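Long-range contacts in Non-reducing end beta-L-arabinofuranosidase (Bacteroides thetaiotaomicron, PDB 5MQO), which probably hydrolyses glycosidic bonds in plant pectin as an aceric acidase of glycoside hydrolase family GH127: residues Arg271-Ser276 and Arg284-Asp289; Asp346-Asp351 and Asp358-Val363; Asn484-Asn489 and Leu531-Pro536; Gly513-Thr518 and Leu575-Pro580. All coordinates share one frame; numbering follows the deposited sequence.

Contact 1 (Arg271-Ser276 and Arg284-Asp289)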
loop_
_atom_site.group_PDB
_atom_site.type_symbol
_atom_site.label_atom_id
_atom_site.label_comp_id
_atom_site.label_asym_id
_atom_site.label_seq_id
_atom_site.Cartn_x
_atom_site.Cartn_y
_atom_site.Cartn_z
ATOM N N ARG A 271 2.448 24.644 6.967
ATOM C CA ARG A 271 1.390 24.460 5.995
ATOM C C ARG A 271 0.332 25.486 6.212
ATOM O O ARG A 271 -0.216 25.578 7.300
ATOM C CB ARG A 271 0.689 23.127 6.137
ATOM C CG ARG A 271 1.545 21.991 5.753
ATOM C CD ARG A 271 0.755 20.767 5.388
ATOM N NE ARG A 271 1.561 20.121 4.370
ATOM C CZ ARG A 271 1.344 20.197 3.071
ATOM N NH1 ARG A 271 0.272 20.809 2.588
ATOM N NH2 ARG A 271 2.187 19.597 2.244
ATOM N N GLY A 272 0.029 26.237 5.163
ATOM C CA GLY A 272 -1.068 27.182 5.186
ATOM C C GLY A 272 -0.765 28.493 5.854
ATOM O O GLY A 272 -1.676 29.221 6.157
ATOM N N MET A 273 0.512 28.800 6.068
ATOM C CA MET A 273 0.936 30.088 6.592
ATOM C C MET A 273 1.608 30.807 5.413
ATOM O O MET A 273 2.713 31.327 5.496
ATOM C CB MET A 273 1.859 29.884 7.802
ATOM C CG MET A 273 1.312 28.954 8.892
ATOM S SD MET A 273 -0.196 29.457 9.786
ATOM C CE MET A 273 0.474 30.529 11.053
ATOM N N VAL A 274 0.896 30.832 4.296
ATOM C CA VAL A 274 1.430 31.323 3.038
ATOM C C VAL A 274 0.258 31.891 2.265
ATOM O O VAL A 274 -0.882 31.487 2.461
ATOM C CB VAL A 274 2.193 30.194 2.269
ATOM C CG1 VAL A 274 2.159 30.348 0.740
ATOM C CG2 VAL A 274 3.642 30.102 2.766
ATOM N N GLU A 275 0.548 32.873 1.428
ATOM C CA GLU A 275 -0.445 33.411 0.530
ATOM C C GLU A 275 -0.833 32.362 -0.533
ATOM O O GLU A 275 0.035 31.686 -1.099
ATOM C CB GLU A 275 0.109 34.667 -0.140
ATOM C CG GLU A 275 0.267 35.845 0.801
ATOM C CD GLU A 275 0.918 37.034 0.119
ATOM O OE1 GLU A 275 2.037 36.854 -0.396
ATOM O OE2 GLU A 275 0.322 38.135 0.103
ATOM N N SER A 276 -2.133 32.237 -0.792
ATOM C CA SER A 276 -2.663 31.342 -1.830
ATOM C C SER A 276 -1.923 29.975 -1.936
ATOM O O SER A 276 -1.265 29.613 -2.937
ATOM C CB SER A 276 -2.764 32.089 -3.169
ATOM O OG SER A 276 -1.685 32.998 -3.324
ATOM N N ARG A 284 -4.081 25.282 1.528
ATOM C CA ARG A 284 -4.919 26.492 1.470
ATOM C C ARG A 284 -5.099 27.021 2.892
ATOM O O ARG A 284 -5.002 28.227 3.134
ATOM C CB ARG A 284 -6.304 26.236 0.838
ATOM C CG ARG A 284 -7.082 27.514 0.506
ATOM C CD ARG A 284 -8.601 27.383 0.608
ATOM N NE ARG A 284 -9.213 26.654 -0.517
ATOM C CZ ARG A 284 -9.772 27.199 -1.609
ATOM N NH1 ARG A 284 -9.807 28.501 -1.781
ATOM N NH2 ARG A 284 -10.306 26.424 -2.561
ATOM N N ILE A 285 -5.328 26.092 3.812
ATOM C CA ILE A 285 -5.553 26.362 5.235
ATOM C C ILE A 285 -4.531 25.573 6.052
ATOM O O ILE A 285 -3.967 24.604 5.559
ATOM C CB ILE A 285 -7.014 26.006 5.643
ATOM C CG1 ILE A 285 -7.252 24.466 5.699
ATOM C CG2 ILE A 285 -7.994 26.685 4.680
ATOM C CD1 ILE A 285 -8.703 24.027 5.789
ATOM N N PRO A 286 -4.276 25.983 7.302
ATOM C CA PRO A 286 -3.363 25.209 8.153
ATOM C C PRO A 286 -3.742 23.749 8.341
ATOM O O PRO A 286 -4.888 23.391 8.180
ATOM C CB PRO A 286 -3.457 25.944 9.485
ATOM C CG PRO A 286 -3.668 27.349 9.058
ATOM C CD PRO A 286 -4.655 27.243 7.956
ATOM N N PHE A 287 -2.787 22.908 8.698
ATOM C CA PHE A 287 -3.094 21.497 8.860
ATOM C C PHE A 287 -4.114 21.245 9.951
ATOM O O PHE A 287 -4.962 20.373 9.803
ATOM C CB PHE A 287 -1.871 20.617 9.081
ATOM C CG PHE A 287 -2.236 19.180 9.211
ATOM C CD1 PHE A 287 -2.664 18.467 8.096
ATOM C CD2 PHE A 287 -2.275 18.557 10.461
ATOM C CE1 PHE A 287 -3.058 17.124 8.219
ATOM C CE2 PHE A 287 -2.696 17.238 10.598
ATOM C CZ PHE A 287 -3.079 16.516 9.487
ATOM N N ARG A 288 -4.077 22.024 11.021
ATOM C CA ARG A 288 -4.938 21.733 12.176
ATOM C C ARG A 288 -6.399 22.063 11.929
ATOM O O ARG A 288 -7.252 21.607 12.676
ATOM C CB ARG A 288 -4.390 22.405 13.429
ATOM C CG ARG A 288 -3.013 21.867 13.780
ATOM C CD ARG A 288 -2.436 22.440 15.073
ATOM N NE ARG A 288 -1.244 21.704 15.492
ATOM C CZ ARG A 288 -0.049 21.770 14.890
ATOM N NH1 ARG A 288 0.180 22.549 13.812
ATOM N NH2 ARG A 288 0.952 21.035 15.368
ATOM N N ASP A 289 -6.679 22.816 10.864
ATOM C CA ASP A 289 -8.055 23.106 10.410
ATOM C C ASP A 289 -8.603 22.067 9.444
ATOM O O ASP A 289 -9.775 22.100 9.153
ATOM C CB ASP A 289 -8.144 24.497 9.750
ATOM C CG ASP A 289 -7.717 25.625 10.687
ATOM O OD1 ASP A 289 -8.283 25.732 11.798
ATOM O OD2 ASP A 289 -6.813 26.407 10.313
#

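Contact 2 (Asp346-Asp351 and Asp358-Val363)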
loop_
_atom_site.group_PDB
_atom_site.type_symbol
_atom_site.label_atom_id
_atom_site.label_comp_id
_atom_site.label_asym_id
_atom_site.label_seq_id
_atom_site.Cartn_x
_atom_site.Cartn_y
_atom_site.Cartn_z
ATOM N N ASP A 346 -8.566 15.553 -13.435
ATOM C CA ASP A 346 -8.619 17.004 -13.296
ATOM C C ASP A 346 -9.944 17.380 -12.678
ATOM O O ASP A 346 -10.912 16.694 -12.898
ATOM C CB ASP A 346 -8.560 17.702 -14.658
ATOM C CG ASP A 346 -7.331 17.337 -15.482
ATOM O OD1 ASP A 346 -6.161 17.651 -15.130
ATOM O OD2 ASP A 346 -7.557 16.766 -16.551
ATOM N N GLY A 347 -10.020 18.478 -11.947
ATOM C CA GLY A 347 -11.303 18.950 -11.439
ATOM C C GLY A 347 -11.185 20.238 -10.643
ATOM O O GLY A 347 -10.171 20.959 -10.731
ATOM N N THR A 348 -12.211 20.516 -9.843
ATOM C CA THR A 348 -12.257 21.726 -9.030
ATOM C C THR A 348 -12.556 21.377 -7.576
ATOM O O THR A 348 -13.291 20.448 -7.317
ATOM C CB THR A 348 -13.326 22.701 -9.542
ATOM O OG1 THR A 348 -14.542 21.989 -9.788
ATOM C CG2 THR A 348 -12.891 23.319 -10.825
ATOM N N SER A 349 -11.961 22.141 -6.658
ATOM C CA SER A 349 -12.183 22.054 -5.214
ATOM C C SER A 349 -12.450 23.457 -4.591
ATOM O O SER A 349 -11.717 24.424 -4.870
ATOM C CB SER A 349 -10.964 21.436 -4.542
ATOM O OG SER A 349 -11.215 21.183 -3.175
ATOM N N PRO A 350 -13.521 23.616 -3.821
ATOM C CA PRO A 350 -14.661 22.705 -3.768
ATOM C C PRO A 350 -15.543 22.642 -5.065
ATOM O O PRO A 350 -15.441 23.504 -5.960
ATOM C CB PRO A 350 -15.466 23.287 -2.619
ATOM C CG PRO A 350 -15.257 24.760 -2.746
ATOM C CD PRO A 350 -13.849 24.937 -3.247
ATOM N N ASP A 351 -16.416 21.631 -5.108
ATOM C CA ASP A 351 -17.261 21.290 -6.273
ATOM C C ASP A 351 -18.735 21.533 -5.938
ATOM O O ASP A 351 -19.374 20.742 -5.227
ATOM C CB ASP A 351 -17.044 19.805 -6.681
ATOM C CG ASP A 351 -17.734 19.415 -7.992
ATOM O OD1 ASP A 351 -18.415 20.237 -8.608
ATOM O OD2 ASP A 351 -17.590 18.259 -8.421
ATOM N N ASP A 358 -13.291 32.793 -7.461
ATOM C CA ASP A 358 -11.833 32.921 -7.196
ATOM C C ASP A 358 -11.337 32.006 -6.082
ATOM O O ASP A 358 -10.146 31.699 -6.031
ATOM C CB ASP A 358 -11.456 34.365 -6.870
ATOM C CG ASP A 358 -11.713 35.305 -8.038
ATOM O OD1 ASP A 358 -12.409 34.911 -9.004
ATOM O OD2 ASP A 358 -11.230 36.448 -7.996
ATOM N N SER A 359 -12.250 31.589 -5.197
ATOM C CA SER A 359 -11.991 30.531 -4.207
ATOM C C SER A 359 -11.964 29.108 -4.782
ATOM O O SER A 359 -11.391 28.212 -4.153
ATOM C CB SER A 359 -13.027 30.579 -3.079
ATOM O OG SER A 359 -12.844 31.722 -2.273
ATOM N N ILE A 360 -12.598 28.893 -5.939
ATOM C CA ILE A 360 -12.655 27.574 -6.585
ATOM C C ILE A 360 -11.375 27.303 -7.382
ATOM O O ILE A 360 -11.081 27.984 -8.355
ATOM C CB ILE A 360 -13.889 27.439 -7.490
ATOM C CG1 ILE A 360 -15.158 27.665 -6.663
ATOM C CG2 ILE A 360 -13.927 26.061 -8.157
ATOM C CD1 ILE A 360 -16.401 27.852 -7.493
ATOM N N GLN A 361 -10.617 26.293 -6.964
ATOM C CA GLN A 361 -9.309 26.022 -7.552
ATOM C C GLN A 361 -9.341 24.766 -8.397
ATOM O O GLN A 361 -10.185 23.917 -8.193
ATOM C CB GLN A 361 -8.301 25.805 -6.446
ATOM C CG GLN A 361 -8.021 27.014 -5.565
ATOM C CD GLN A 361 -7.176 26.663 -4.353
ATOM O OE1 GLN A 361 -6.934 25.479 -4.045
ATOM N NE2 GLN A 361 -6.743 27.678 -3.652
ATOM N N LYS A 362 -8.407 24.641 -9.335
ATOM C CA LYS A 362 -8.138 23.351 -9.997
ATOM C C LYS A 362 -7.415 22.353 -9.069
ATOM O O LYS A 362 -6.598 22.741 -8.241
ATOM C CB LYS A 362 -7.367 23.536 -11.315
ATOM C CG LYS A 362 -8.261 24.027 -12.453
ATOM C CD LYS A 362 -7.495 24.782 -13.526
ATOM C CE LYS A 362 -6.441 23.903 -14.170
ATOM N NZ LYS A 362 -5.383 24.733 -14.790
ATOM N N VAL A 363 -7.764 21.069 -9.215
ATOM C CA VAL A 363 -7.026 19.948 -8.600
ATOM C C VAL A 363 -6.611 18.990 -9.712
ATOM O O VAL A 363 -7.074 19.101 -10.840
ATOM C CB VAL A 363 -7.858 19.221 -7.509
ATOM C CG1 VAL A 363 -8.341 20.212 -6.468
ATOM C CG2 VAL A 363 -9.062 18.474 -8.084
#

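Contact 3 (Asn484-Asn489 and Leu531-Pro536)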
loop_
_atom_site.group_PDB
_atom_site.type_symbol
_atom_site.label_atom_id
_atom_site.label_comp_id
_atom_site.label_asym_id
_atom_site.label_seq_id
_atom_site.Cartn_x
_atom_site.Cartn_y
_atom_site.Cartn_z
ATOM N N ASN A 484 -0.223 -9.665 11.385
ATOM C CA ASN A 484 -0.951 -8.699 10.607
ATOM C C ASN A 484 -1.215 -9.102 9.153
ATOM O O ASN A 484 -2.349 -9.026 8.704
ATOM C CB ASN A 484 -0.206 -7.379 10.676
ATOM C CG ASN A 484 -0.300 -6.758 12.045
ATOM O OD1 ASN A 484 -1.389 -6.553 12.539
ATOM N ND2 ASN A 484 0.831 -6.469 12.665
ATOM N N LEU A 485 -0.194 -9.504 8.404
ATOM C CA LEU A 485 -0.417 -9.958 7.022
ATOM C C LEU A 485 -0.016 -11.389 6.892
ATOM O O LEU A 485 1.173 -11.679 6.911
ATOM C CB LEU A 485 0.362 -9.154 5.980
ATOM C CG LEU A 485 0.127 -7.646 5.823
ATOM C CD1 LEU A 485 0.513 -7.224 4.409
ATOM C CD2 LEU A 485 -1.288 -7.205 6.175
ATOM N N TYR A 486 -1.024 -12.255 6.709
ATOM C CA TYR A 486 -0.836 -13.688 6.550
ATOM C C TYR A 486 -0.154 -14.028 5.227
ATOM O O TYR A 486 -0.392 -13.395 4.194
ATOM C CB TYR A 486 -2.179 -14.454 6.713
ATOM C CG TYR A 486 -2.857 -14.180 8.053
ATOM C CD1 TYR A 486 -2.218 -14.505 9.252
ATOM C CD2 TYR A 486 -4.111 -13.583 8.129
ATOM C CE1 TYR A 486 -2.789 -14.232 10.484
ATOM C CE2 TYR A 486 -4.694 -13.305 9.373
ATOM C CZ TYR A 486 -4.019 -13.625 10.545
ATOM O OH TYR A 486 -4.535 -13.376 11.790
ATOM N N GLY A 487 0.684 -15.057 5.277
ATOM C CA GLY A 487 1.494 -15.514 4.142
ATOM C C GLY A 487 2.612 -16.403 4.680
ATOM O O GLY A 487 3.107 -16.194 5.800
ATOM N N ALA A 488 3.004 -17.400 3.892
ATOM C CA ALA A 488 3.986 -18.363 4.340
ATOM C C ALA A 488 5.297 -17.640 4.570
ATOM O O ALA A 488 5.753 -16.923 3.681
ATOM C CB ALA A 488 4.165 -19.442 3.303
ATOM N N ASN A 489 5.879 -17.819 5.762
ATOM C CA ASN A 489 7.081 -17.111 6.159
ATOM C C ASN A 489 7.810 -17.728 7.366
ATOM O O ASN A 489 7.225 -18.475 8.137
ATOM C CB ASN A 489 6.729 -15.645 6.489
ATOM C CG ASN A 489 5.927 -15.499 7.789
ATOM O OD1 ASN A 489 6.409 -15.808 8.891
ATOM N ND2 ASN A 489 4.721 -15.002 7.668
ATOM N N LEU A 531 0.260 -14.282 21.516
ATOM C CA LEU A 531 0.303 -14.271 20.054
ATOM C C LEU A 531 -1.036 -13.769 19.583
ATOM O O LEU A 531 -2.053 -14.421 19.805
ATOM C CB LEU A 531 0.548 -15.670 19.473
ATOM C CG LEU A 531 1.970 -16.228 19.561
ATOM C CD1 LEU A 531 2.069 -17.550 18.799
ATOM C CD2 LEU A 531 3.017 -15.257 19.041
ATOM N N PHE A 532 -1.040 -12.622 18.920
ATOM C CA PHE A 532 -2.285 -12.000 18.474
ATOM C C PHE A 532 -2.486 -12.335 17.014
ATOM O O PHE A 532 -1.530 -12.260 16.233
ATOM C CB PHE A 532 -2.217 -10.498 18.619
ATOM C CG PHE A 532 -1.986 -10.024 20.013
ATOM C CD1 PHE A 532 -0.709 -9.987 20.549
ATOM C CD2 PHE A 532 -3.039 -9.530 20.777
ATOM C CE1 PHE A 532 -0.479 -9.510 21.833
ATOM C CE2 PHE A 532 -2.824 -9.040 22.060
ATOM C CZ PHE A 532 -1.534 -9.040 22.592
ATOM N N PHE A 533 -3.716 -12.678 16.643
ATOM C CA PHE A 533 -4.081 -12.940 15.232
ATOM C C PHE A 533 -5.164 -12.001 14.781
ATOM O O PHE A 533 -6.269 -11.976 15.348
ATOM C CB PHE A 533 -4.557 -14.388 15.048
ATOM C CG PHE A 533 -3.515 -15.392 15.418
ATOM C CD1 PHE A 533 -3.293 -15.710 16.761
ATOM C CD2 PHE A 533 -2.706 -15.947 14.441
ATOM C CE1 PHE A 533 -2.298 -16.586 17.114
ATOM C CE2 PHE A 533 -1.720 -16.829 14.786
ATOM C CZ PHE A 533 -1.510 -17.151 16.124
ATOM N N ARG A 534 -4.867 -11.211 13.763
ATOM C CA ARG A 534 -5.877 -10.301 13.235
ATOM C C ARG A 534 -7.019 -11.135 12.657
ATOM O O ARG A 534 -6.778 -12.117 11.968
ATOM C CB ARG A 534 -5.276 -9.359 12.188
ATOM C CG ARG A 534 -6.249 -8.320 11.654
ATOM C CD ARG A 534 -5.541 -7.302 10.800
ATOM N NE ARG A 534 -5.169 -7.915 9.550
ATOM C CZ ARG A 534 -5.974 -8.064 8.499
ATOM N NH1 ARG A 534 -5.508 -8.657 7.390
ATOM N NH2 ARG A 534 -7.232 -7.614 8.534
ATOM N N ILE A 535 -8.247 -10.783 13.006
ATOM C CA ILE A 535 -9.429 -11.255 12.288
ATOM C C ILE A 535 -9.840 -10.209 11.242
ATOM O O ILE A 535 -10.307 -9.136 11.626
ATOM C CB ILE A 535 -10.616 -11.472 13.235
ATOM C CG1 ILE A 535 -10.196 -12.323 14.448
ATOM C CG2 ILE A 535 -11.781 -12.072 12.452
ATOM C CD1 ILE A 535 -9.365 -13.548 14.103
ATOM N N PRO A 536 -9.657 -10.514 9.926
ATOM C CA PRO A 536 -10.090 -9.597 8.851
ATOM C C PRO A 536 -11.537 -9.113 8.921
ATOM O O PRO A 536 -12.415 -9.847 9.364
ATOM C CB PRO A 536 -9.861 -10.410 7.570
ATOM C CG PRO A 536 -8.692 -11.260 7.902
ATOM C CD PRO A 536 -8.800 -11.586 9.378
#

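Contact 4 (Gly513-Thr518 and Leu575-Pro580)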
loop_
_atom_site.group_PDB
_atom_site.type_symbol
_atom_site.label_atom_id
_atom_site.label_comp_id
_atom_site.label_asym_id
_atom_site.label_seq_id
_atom_site.Cartn_x
_atom_site.Cartn_y
_atom_site.Cartn_z
ATOM N N GLY A 513 -7.898 -19.790 3.716
ATOM C CA GLY A 513 -7.919 -19.059 4.982
ATOM C C GLY A 513 -7.422 -19.862 6.170
ATOM O O GLY A 513 -7.892 -19.619 7.285
ATOM N N ASN A 514 -6.483 -20.791 5.946
ATOM C CA ASN A 514 -5.942 -21.630 7.018
ATOM C C ASN A 514 -4.532 -21.242 7.324
ATOM O O ASN A 514 -3.663 -21.383 6.464
ATOM C CB ASN A 514 -5.942 -23.105 6.620
ATOM C CG ASN A 514 -7.314 -23.596 6.239
ATOM O OD1 ASN A 514 -8.280 -23.427 6.991
ATOM N ND2 ASN A 514 -7.426 -24.169 5.043
ATOM N N VAL A 515 -4.287 -20.790 8.555
ATOM C CA VAL A 515 -2.934 -20.399 8.983
ATOM C C VAL A 515 -2.432 -21.252 10.147
ATOM O O VAL A 515 -3.160 -21.561 11.073
ATOM C CB VAL A 515 -2.862 -18.897 9.333
ATOM C CG1 VAL A 515 -1.429 -18.444 9.608
ATOM C CG2 VAL A 515 -3.444 -18.082 8.190
ATOM N N ARG A 516 -1.175 -21.645 10.062
ATOM C CA ARG A 516 -0.542 -22.361 11.122
ATOM C C ARG A 516 0.722 -21.628 11.480
ATOM O O ARG A 516 1.572 -21.395 10.601
ATOM C CB ARG A 516 -0.201 -23.780 10.682
ATOM C CG ARG A 516 0.512 -24.609 11.744
ATOM C CD ARG A 516 0.858 -25.965 11.189
ATOM N NE ARG A 516 -0.339 -26.719 10.856
ATOM C CZ ARG A 516 -0.341 -27.928 10.304
ATOM N NH1 ARG A 516 0.796 -28.562 10.018
ATOM N NH2 ARG A 516 -1.504 -28.508 10.047
ATOM N N VAL A 517 0.830 -21.295 12.771
ATOM C CA VAL A 517 2.024 -20.712 13.356
ATOM C C VAL A 517 2.668 -21.781 14.238
ATOM O O VAL A 517 2.047 -22.329 15.154
ATOM C CB VAL A 517 1.706 -19.405 14.127
ATOM C CG1 VAL A 517 2.954 -18.818 14.785
ATOM C CG2 VAL A 517 1.126 -18.391 13.150
ATOM N N THR A 518 3.915 -22.092 13.920
ATOM C CA THR A 518 4.668 -23.099 14.630
ATOM C C THR A 518 5.829 -22.384 15.294
ATOM O O THR A 518 6.536 -21.653 14.616
ATOM C CB THR A 518 5.204 -24.158 13.654
ATOM O OG1 THR A 518 4.130 -24.637 12.815
ATOM C CG2 THR A 518 5.845 -25.300 14.414
ATOM N N LEU A 575 -5.102 -20.842 12.944
ATOM C CA LEU A 575 -6.257 -20.009 12.652
ATOM C C LEU A 575 -6.951 -20.613 11.468
ATOM O O LEU A 575 -6.296 -20.871 10.459
ATOM C CB LEU A 575 -5.775 -18.615 12.299
ATOM C CG LEU A 575 -6.840 -17.576 11.962
ATOM C CD1 LEU A 575 -7.781 -17.321 13.132
ATOM C CD2 LEU A 575 -6.174 -16.283 11.525
ATOM N N VAL A 576 -8.252 -20.876 11.594
ATOM C CA VAL A 576 -9.083 -21.234 10.435
ATOM C C VAL A 576 -10.093 -20.124 10.198
ATOM O O VAL A 576 -11.001 -19.954 10.990
ATOM C CB VAL A 576 -9.847 -22.569 10.635
ATOM C CG1 VAL A 576 -10.667 -22.937 9.391
ATOM C CG2 VAL A 576 -8.887 -23.690 10.978
ATOM N N MET A 577 -9.906 -19.364 9.123
ATOM C CA MET A 577 -10.845 -18.300 8.704
ATOM C C MET A 577 -11.707 -18.863 7.605
ATOM O O MET A 577 -11.182 -19.446 6.679
ATOM C CB MET A 577 -10.097 -17.061 8.160
ATOM C CG MET A 577 -9.298 -16.280 9.209
ATOM S SD MET A 577 -7.986 -15.164 8.601
ATOM C CE MET A 577 -6.737 -16.334 8.108
ATOM N N ASP A 578 -13.021 -18.734 7.715
ATOM C CA ASP A 578 -13.883 -19.031 6.578
ATOM C C ASP A 578 -13.620 -17.988 5.534
ATOM O O ASP A 578 -13.547 -16.808 5.843
ATOM C CB ASP A 578 -15.359 -18.962 6.936
ATOM C CG ASP A 578 -15.861 -20.221 7.598
ATOM O OD1 ASP A 578 -15.040 -21.103 8.001
ATOM O OD2 ASP A 578 -17.106 -20.308 7.715
ATOM N N MET A 579 -13.501 -18.427 4.297
ATOM C CA MET A 579 -13.182 -17.545 3.208
ATOM C C MET A 579 -14.142 -17.787 2.053
ATOM O O MET A 579 -13.754 -18.206 0.974
ATOM C CB MET A 579 -11.730 -17.762 2.811
ATOM C CG MET A 579 -11.240 -16.695 1.865
ATOM S SD MET A 579 -9.604 -17.009 1.248
ATOM C CE MET A 579 -8.655 -16.441 2.637
ATOM N N PRO A 580 -15.418 -17.517 2.269
ATOM C CA PRO A 580 -16.390 -17.671 1.173
ATOM C C PRO A 580 -16.293 -16.561 0.135
ATOM O O PRO A 580 -15.548 -15.607 0.322
ATOM C CB PRO A 580 -17.725 -17.541 1.887
ATOM C CG PRO A 580 -17.437 -16.550 2.981
ATOM C CD PRO A 580 -16.027 -16.888 3.457
#

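Contact 1 (Arg271-Ser276 and Arg284-Asp289)
Gly272 and Pro286 bring the two backbones to 4.2 Å, CA to CA, within the irregular loop that joins helix 258-270 to helix 297-314. The carbonyl of Arg271 faces the proline, and Pro286 CA approaches Arg271 O at 3.3 Å in a CA-H...O contact with an angle of 158° at the hydrogen. Gly272 has a positive phi, and its CA lies 3.9 Å from Ile285 O; a beta carbon there would run into the Ile285-Pro286 peptide, so its absence lets the chains pass this closely. The Pro286 ring adds side-chain contact. Its CG sits 4.0 Å from Gly272 O and meets Met273 SD at 4.1 Å, the methionine crossing the ring at about a right angle. The bend at chi2 (-64°) of Met273 swings SD toward the ring.

The long side chains find their partners farther off. Arg271 donates NH1 to the backbone O of Asn281 and NH2 to the hydroxyl of Tyr245, while the ring of Phe287 is turned away to pack on Leu303 and Val307 of helix 297-314 and on Leu323 of helix 317-333. Close to the interface, then, the runs are matched by shape, weak CA-H...O attraction and one apolar touch; part of the polar hold on this loop comes from the Arg271 guanidinium, and part from salt bridges of Arg288 with Asp269 and Glu316.

Contact 2 (Asp346-Asp351 and Asp358-Val363)
Ser359 comes up to Pro350 through its backbone, with O 4.2 Å from Pro350 CD, beside the cis peptide that precedes the proline. Ile360 follows with its CG2 branch, which rests 3.7 Å from Thr348 CB and also touches Pro350 O, the two side chains crossing at a slant. Gln361 pairs with Ser349 through two bonds: Gln361 N donates almost straight to Ser349 O (3.0 Å, 175°), and Gln361 O takes Ser349 N in the carbonyl plane at 2.9 Å. Its extended side chain reaches past the strand pair to a neighbouring loop, where OE1 accepts from Asp279 N and NE2 donates to Gly277 O. Lys362, in a non-hydrogen-bonded pair with Thr348, sets its CA 3.2 Å from Gly347 O. Val363 closes the register with Gly347: Val363 N donates to Gly347 O at 2.8 Å from above the carbonyl plane, and Gly347 N returns a bond to Val363 O. With chi1 at -55°, CG1 is anti to the carbonyl carbon and meets Ser349 CB at 3.5 Å, while CG2 covers the Gly347 carbonyl. An alanine at Val363 would lack both methyls and would probably open a gap beside Ser349 CB and uncover the Gly347 peptide. Ser349 OG is tied to Asp279, the residue that also holds Gln361. The arrangement is a short, two-stranded antiparallel beta hairpin with strongly skewed strands, 126° between their directions, at the surface of the GH127 catalytic domain.

Contact 3 (Asn484-Asn489 and Leu531-Pro536)
Tyr486 and Arg534 lock a linking loop onto a strand in the beta sandwich of the GH127 middle domain: 484-489 leads from strand 480-483 of one sheet to strand 489-494 of the other. Tyr486 OH donates to Arg534 O at 2.6 Å, in the carbonyl plane and on a lone pair. Beside it, Phe533 CB lies 3.4 Å from the same hydroxyl oxygen. In return, Arg534 NE gives a fairly straight bond to Asn484 O (3.1 Å, 164°), and NH1 adds a weak one. The chain of Arg534 bends at chi3 (72°), bringing the edge of its guanidinium to that oxygen, while Pro536 CD lies over one face, off toward the rim. A phenylalanine at Tyr486 would remove the hydroxyl and would probably leave the buried Arg534 O without this donor. Farther out, Glu406 and Glu409 of helix 402-416 form salt bridges with Arg534, joining the sandwich to the helical part and probably balancing its charge. Tyr560 and Thr475 hold the Asn484 amide, and Tyr509 meets the Tyr486 ring edge-to-face. Arg534 NE points at a lone pair of Asn484 O, which lies 3° out of the guanidinium plane.

Contact 4 (Gly513-Thr518 and Leu575-Pro580)
Asn514 and Val576 lie side by side and point the same way from the sheet, so that Asn514 OD1 rests 3.4 Å from Val576 CG1. On the reverse face Val515 and Leu575 stand next to each other, CB to CB at 4.2 Å, and Met577 reaches over obliquely to touch Val515 CG2 with its CE at 3.7 Å. Its bend at chi3 (-73°) turns the terminal methyl back toward the neighbouring strand, also bringing CE near Gly513 O. The backbone beneath is antiparallel, 169° between strand directions: Val515 N donates to Leu575 O at 2.8 Å, running nearly along the C=O axis, whereas the return bond from Leu575 N to Val515 O is weak.

These are adjacent strands of the seven-stranded antiparallel sheet in the middle-domain beta sandwich. Strand 572-577 has strand 542-546 on its other flank, where Val576 bonds to the backbone of Ala543, and Val515, Leu575 and Met577 are all buried. Just ahead of strand 514-521, Gly513 O accepts Met577 N at 2.7 Å. A beta carbon on this glycine would collide with Met577 O, so the absence of one permits the close pass. Past the end of its strand the chain turns, and Met579 brings its side chain back: CG stands opposite the backbone N (chi1 -169°), the chain runs straight through chi2 and bends at chi3, which puts CE 3.6 Å from Gly513 CA.

How the contacts relate
The four contacts fall into two touching pairs at opposite sides of the chain's centre. Contacts 1 and 2, centres 16 Å apart in the catalytic domain, meet through Arg284, whose NH2 lies 2.6 Å from Ser359 O in a probable hydrogen bond. Contacts 3 and 4, with centres 9 Å apart in the middle domain, interlock between the sheets: Phe533 CE2 is 3.6 Å from Val517 CG2, Pro536 CD meets Met577 SD, and Tyr486 packs on Leu575. Their segments alternate along the chain, whereas contact 1 closes before contact 2 opens. Between the pairs, contacts 1 and 3 have centres about 40 Å apart and nearest atoms about 23 Å apart.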